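Local coordinates for protein mRNA-capping enzyme subunit alpha (PDB 3KYH) that catalyses the second step of mRNA capping, transferring GMP from GTP to the diphosphate end of RNA through a covalent enzyme-GMP intermediate, at residues I82-V87 and E123-G128; V296-A301 and G377-V382. All blocks are in the same frame, centred on the assembly; numbering follows the deposited sequence.

Contact 1 of 2, residues I82-V87 and E123-G128; sequences IVINPV and ETLQDG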
loop_
_atom_site.group_PDB
_atom_site.type_symbol
_atom_site.label_atom_id
_atom_site.label_comp_id
_atom_site.label_asym_id
_atom_site.label_seq_id
_atom_site.Cartn_x
_atom_site.Cartn_y
_atom_site.Cartn_z
ATOM N N ILE C 82 47.729 14.780 -9.038
ATOM C CA ILE C 82 47.864 16.204 -9.411
ATOM C C ILE C 82 47.905 16.509 -10.899
ATOM O O ILE C 82 48.829 16.082 -11.623
ATOM C CB ILE C 82 48.931 17.017 -8.603
ATOM C CG1 ILE C 82 50.145 16.161 -8.206
ATOM C CG2 ILE C 82 48.314 17.539 -7.312
ATOM C CD1 ILE C 82 51.140 15.948 -9.282
ATOM N N VAL C 83 46.851 17.230 -11.309
ATOM C CA VAL C 83 46.556 17.628 -12.697
ATOM C C VAL C 83 45.877 19.021 -12.773
ATOM O O VAL C 83 45.181 19.429 -11.828
ATOM C CB VAL C 83 45.695 16.555 -13.430
ATOM C CG1 VAL C 83 46.519 15.338 -13.817
ATOM C CG2 VAL C 83 44.502 16.136 -12.582
ATOM N N ILE C 84 46.038 19.696 -13.923
ATOM C CA ILE C 84 45.720 21.129 -14.144
ATOM C C ILE C 84 44.544 21.264 -15.120
ATOM O O ILE C 84 44.743 21.227 -16.351
ATOM C CB ILE C 84 46.948 21.865 -14.773
ATOM C CG1 ILE C 84 48.249 21.061 -14.584
ATOM C CG2 ILE C 84 47.024 23.333 -14.315
ATOM C CD1 ILE C 84 49.368 21.424 -15.532
ATOM N N ASN C 85 43.344 21.474 -14.574
ATOM C CA ASN C 85 42.069 21.243 -15.295
ATOM C C ASN C 85 41.823 21.830 -16.710
ATOM O O ASN C 85 41.641 23.039 -16.870
ATOM C CB ASN C 85 40.864 21.494 -14.369
ATOM C CG ASN C 85 40.641 22.973 -14.058
ATOM O OD1 ASN C 85 41.540 23.683 -13.595
ATOM N ND2 ASN C 85 39.422 23.436 -14.303
ATOM N N PRO C 86 41.792 20.968 -17.750
ATOM C CA PRO C 86 41.393 21.467 -19.075
ATOM C C PRO C 86 39.895 21.801 -19.217
ATOM O O PRO C 86 39.393 21.941 -20.345
ATOM C CB PRO C 86 41.830 20.337 -20.015
ATOM C CG PRO C 86 42.981 19.705 -19.298
ATOM C CD PRO C 86 42.488 19.672 -17.876
ATOM N N VAL C 87 39.201 21.925 -18.082
ATOM C CA VAL C 87 37.888 22.565 -18.030
ATOM C C VAL C 87 38.185 24.072 -17.949
ATOM O O VAL C 87 38.169 24.741 -18.987
ATOM C CB VAL C 87 37.006 22.063 -16.845
ATOM C CG1 VAL C 87 35.593 22.671 -16.903
ATOM C CG2 VAL C 87 36.930 20.520 -16.801
ATOM N N GLU C 123 56.114 29.942 -11.287
ATOM C CA GLU C 123 55.202 29.959 -12.447
ATOM C C GLU C 123 55.191 28.604 -13.169
ATOM O O GLU C 123 54.219 28.241 -13.856
ATOM C CB GLU C 123 55.500 31.132 -13.402
ATOM C CG GLU C 123 54.564 31.267 -14.639
ATOM C CD GLU C 123 53.231 32.015 -14.410
ATOM O OE1 GLU C 123 52.650 32.498 -15.417
ATOM O OE2 GLU C 123 52.753 32.135 -13.251
ATOM N N THR C 124 56.265 27.843 -12.960
ATOM C CA THR C 124 56.371 26.453 -13.425
ATOM C C THR C 124 55.352 25.539 -12.720
ATOM O O THR C 124 54.742 25.947 -11.726
ATOM C CB THR C 124 57.774 25.931 -13.172
ATOM O OG1 THR C 124 58.090 26.167 -11.801
ATOM C CG2 THR C 124 58.779 26.663 -14.040
ATOM N N LEU C 125 55.175 24.315 -13.224
ATOM C CA LEU C 125 54.046 23.463 -12.813
ATOM C C LEU C 125 54.268 21.941 -12.976
ATOM O O LEU C 125 55.290 21.536 -13.526
ATOM C CB LEU C 125 52.764 23.941 -13.530
ATOM C CG LEU C 125 51.528 24.481 -12.788
ATOM C CD1 LEU C 125 50.512 23.379 -12.657
ATOM C CD2 LEU C 125 51.751 25.180 -11.427
ATOM N N GLN C 126 53.317 21.128 -12.487
ATOM C CA GLN C 126 53.319 19.650 -12.566
ATOM C C GLN C 126 51.991 19.164 -13.159
ATOM O O GLN C 126 50.930 19.633 -12.740
ATOM C CB GLN C 126 53.501 19.042 -11.165
ATOM C CG GLN C 126 54.066 17.615 -11.119
ATOM C CD GLN C 126 55.560 17.546 -10.770
ATOM O OE1 GLN C 126 56.046 18.352 -9.952
ATOM N NE2 GLN C 126 56.282 16.546 -11.346
ATOM N N ASP C 127 52.072 18.238 -14.122
ATOM C CA ASP C 127 50.933 17.726 -14.948
ATOM C C ASP C 127 51.198 16.265 -15.218
ATOM O O ASP C 127 52.234 15.937 -15.828
ATOM C CB ASP C 127 50.844 18.440 -16.322
ATOM C CG ASP C 127 49.798 17.825 -17.318
ATOM O OD1 ASP C 127 49.397 16.626 -17.273
ATOM O OD2 ASP C 127 49.429 18.574 -18.257
ATOM N N GLY C 128 50.209 15.441 -14.851
ATOM C CA GLY C 128 50.269 13.980 -14.934
ATOM C C GLY C 128 51.235 13.386 -13.921
ATOM O O GLY C 128 52.322 12.901 -14.281
#

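Contact 2 of 2, residues V296-A301 and G377-V382; sequences VWQGGA and GNHTSV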
loop_
_atom_site.group_PDB
_atom_site.type_symbol
_atom_site.label_atom_id
_atom_site.label_comp_id
_atom_site.label_asym_id
_atom_site.label_seq_id
_atom_site.Cartn_x
_atom_site.Cartn_y
_atom_site.Cartn_z
ATOM N N VAL C 296 32.315 -22.973 16.052
ATOM C CA VAL C 296 32.226 -22.014 14.937
ATOM C C VAL C 296 30.915 -22.095 14.145
ATOM O O VAL C 296 30.562 -23.149 13.595
ATOM C CB VAL C 296 33.437 -22.136 13.964
ATOM C CG1 VAL C 296 34.759 -21.828 14.694
ATOM C CG2 VAL C 296 33.480 -23.507 13.268
ATOM N N TRP C 297 30.217 -20.964 14.055
ATOM C CA TRP C 297 28.877 -20.943 13.465
ATOM C C TRP C 297 28.855 -21.147 11.950
ATOM O O TRP C 297 29.592 -20.491 11.218
ATOM C CB TRP C 297 28.036 -19.746 13.952
ATOM C CG TRP C 297 28.036 -18.512 13.085
ATOM C CD1 TRP C 297 29.060 -17.613 12.932
ATOM C CD2 TRP C 297 26.949 -18.025 12.274
ATOM N NE1 TRP C 297 28.680 -16.602 12.075
ATOM C CE2 TRP C 297 27.395 -16.830 11.652
ATOM C CE3 TRP C 297 25.648 -18.483 12.009
ATOM C CZ2 TRP C 297 26.588 -16.090 10.770
ATOM C CZ3 TRP C 297 24.843 -17.737 11.153
ATOM C CH2 TRP C 297 25.320 -16.557 10.536
ATOM N N GLN C 298 28.036 -22.103 11.518
ATOM C CA GLN C 298 27.869 -22.455 10.111
ATOM C C GLN C 298 26.405 -22.247 9.712
ATOM O O GLN C 298 25.494 -22.452 10.525
ATOM C CB GLN C 298 28.275 -23.917 9.910
ATOM C CG GLN C 298 28.756 -24.287 8.504
ATOM C CD GLN C 298 28.861 -25.801 8.281
ATOM O OE1 GLN C 298 27.974 -26.566 8.677
ATOM N NE2 GLN C 298 29.936 -26.231 7.611
ATOM N N GLY C 299 26.190 -21.833 8.464
ATOM C CA GLY C 299 24.846 -21.604 7.927
ATOM C C GLY C 299 24.161 -20.380 8.512
ATOM O O GLY C 299 24.661 -19.261 8.366
ATOM N N GLY C 300 23.024 -20.604 9.173
ATOM C CA GLY C 300 22.213 -19.539 9.776
ATOM C C GLY C 300 21.279 -20.061 10.854
ATOM O O GLY C 300 20.057 -19.895 10.769
ATOM N N ALA C 301 21.863 -20.685 11.872
ATOM C CA ALA C 301 21.094 -21.332 12.938
ATOM C C ALA C 301 21.323 -20.757 14.341
ATOM O O ALA C 301 20.593 -21.103 15.274
ATOM C CB ALA C 301 21.321 -22.847 12.915
ATOM N N GLY C 377 30.752 -16.300 16.471
ATOM C CA GLY C 377 32.198 -16.517 16.359
ATOM C C GLY C 377 32.810 -16.218 15.003
ATOM O O GLY C 377 33.754 -15.435 14.913
ATOM N N ASN C 378 32.306 -16.886 13.965
ATOM C CA ASN C 378 32.688 -16.686 12.553
ATOM C C ASN C 378 32.481 -17.933 11.718
ATOM O O ASN C 378 32.759 -19.052 12.175
ATOM C CB ASN C 378 34.132 -16.204 12.352
ATOM C CG ASN C 378 34.223 -14.715 12.087
ATOM O OD1 ASN C 378 34.909 -14.003 12.823
ATOM N ND2 ASN C 378 33.535 -14.235 11.043
ATOM N N HIS C 379 32.021 -17.709 10.488
ATOM C CA HIS C 379 31.636 -18.777 9.568
ATOM C C HIS C 379 32.818 -19.691 9.275
ATOM O O HIS C 379 33.932 -19.204 9.059
ATOM C CB HIS C 379 31.006 -18.198 8.294
ATOM C CG HIS C 379 30.507 -19.232 7.331
ATOM N ND1 HIS C 379 30.456 -19.011 5.970
ATOM C CD2 HIS C 379 30.068 -20.500 7.523
ATOM C CE1 HIS C 379 29.986 -20.089 5.367
ATOM N NE2 HIS C 379 29.749 -21.010 6.287
ATOM N N THR C 380 32.560 -21.001 9.336
ATOM C CA THR C 380 33.564 -22.065 9.175
ATOM C C THR C 380 34.573 -21.691 8.085
ATOM O O THR C 380 35.760 -21.529 8.375
ATOM C CB THR C 380 32.895 -23.471 8.957
ATOM O OG1 THR C 380 32.070 -23.801 10.090
ATOM C CG2 THR C 380 33.938 -24.586 8.758
ATOM N N SER C 381 34.062 -21.470 6.873
ATOM C CA SER C 381 34.835 -20.965 5.736
ATOM C C SER C 381 35.630 -19.694 6.060
ATOM O O SER C 381 36.860 -19.681 5.933
ATOM C CB SER C 381 33.907 -20.713 4.547
ATOM O OG SER C 381 32.951 -19.714 4.849
ATOM N N VAL C 382 34.927 -18.655 6.523
ATOM C CA VAL C 382 35.522 -17.349 6.873
ATOM C C VAL C 382 36.473 -17.458 8.096
ATOM O O VAL C 382 37.060 -16.458 8.529
ATOM C CB VAL C 382 34.417 -16.223 7.017
ATOM C CG1 VAL C 382 35.008 -14.809 6.913
ATOM C CG2 VAL C 382 33.321 -16.368 5.948
#

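Contact 1 of 2, residues I82-V87 and E123-G128
I84 and L125 meet tip to tip, CD1 of I84 lying 3.7 Å from CD1 of L125. The same I84 methyl also reaches D127, whose side chain crosses that of I84 at about a right angle, with D127 CB 3.4 Å from I84 CD1. The methylene makes the nearest approach, and the carboxylate follows about half an ångström behind, D127 OD2 being 3.9 Å from I84 CD1. Lower down the isoleucine, I84 CG1 rests 3.6 Å from the carbonyl O of Q126. Two residues earlier on the strand, I82 CD1 touches the aliphatic part of Q126, 3.8 Å from its CG. V83 and D127 have the closest CA atoms, 4.9 Å apart, and the backbones draw nearer still at I82 O and G128 N, separated by 3.6 Å. V83 CG1, anti to its own carbonyl carbon (chi1 -75°), lies 3.8 Å from G128 N.

No hydrogen bond joins the two segments, whose touching parts run 113° apart. Each is held from outside instead. V83 bonds through its backbone to G92 of strand 91-96, while the loop is fixed by G128 to G160, by D127 N to the side chain of N159 and by L125 O to the guanidinium of R112. The loop leads into strand 129-139, an antiparallel partner of strand 76-84 in the mixed sheet of the catalytic domain, and the contact sits where that pairing gives way.

The contact is thus largely apolar packing without a cross-bond, and the polar bonds to N159, R112 and G160 probably do more to fix the loop's course.

Contact 2 of 2, residues V296-A301 and G377-V382
Two first torsions bring H379 to W297 and V296 to T380: H379 CG is anti to its backbone N (chi1 -177°), which turns the imidazole edge toward W297 O, and V296 CG1 lies anti to the carbonyl carbon (chi1 -61°), which leaves CG2 between the backbone N and the carbonyl carbon, facing T380. The site belongs to the C-terminal OB-fold domain, where the end of strand 293-297 in a five-stranded antiparallel sheet meets the loop entering helix 380-392.

V296 CG2 lies 3.5 Å from T380 OG1, the two side chains crossing at about a right angle. The same hydroxyl oxygen is 3.7 Å from Q298 CG, so valine and glutamine, two residues apart, bracket it. W297 approaches the loop with the five-membered part of its indole: CD1 is 3.5 Å from N378 N, which lies at the ring edge, in its plane. W297 also packs on the backbone of a chain of another protein. With alanine at W297 the indole would be lost, and the G377-H379 backbone and that other protein would probably be left without their shared packing surface.

No hydrogen bond crosses between the segments. V296 is paired through its backbone with R327 of strand 326-331, which also packs against T380, and W297 rests on Y326 of that strand. A CA-H...O contact runs from H379 CA to W297 O, 3.1 Å. H379 CD2 is 3.7 Å from W297 O, which sits near the imidazole plane.

How the contacts relate
Contacts 1 and 2 lie in different family domains of the enzyme: 82-87 with 123-128 in the catalytic domain, 296-301 with 377-382 in the C-terminal OB-fold domain. Their centres are 51 Å apart and their nearest atoms about 36 Å, on opposite sides of the chain's centre, and they do not touch. Both segments of contact 1 precede those of contact 2 in the sequence. Both contacts lie away from K72, the lysine that carries GMP in the covalent intermediate, although strand 76-84, which supplies contact 1, follows strand 67-73 bearing that lysine. Both pack strand residues against a connecting segment, which in contact 2 runs on into helix 380-392.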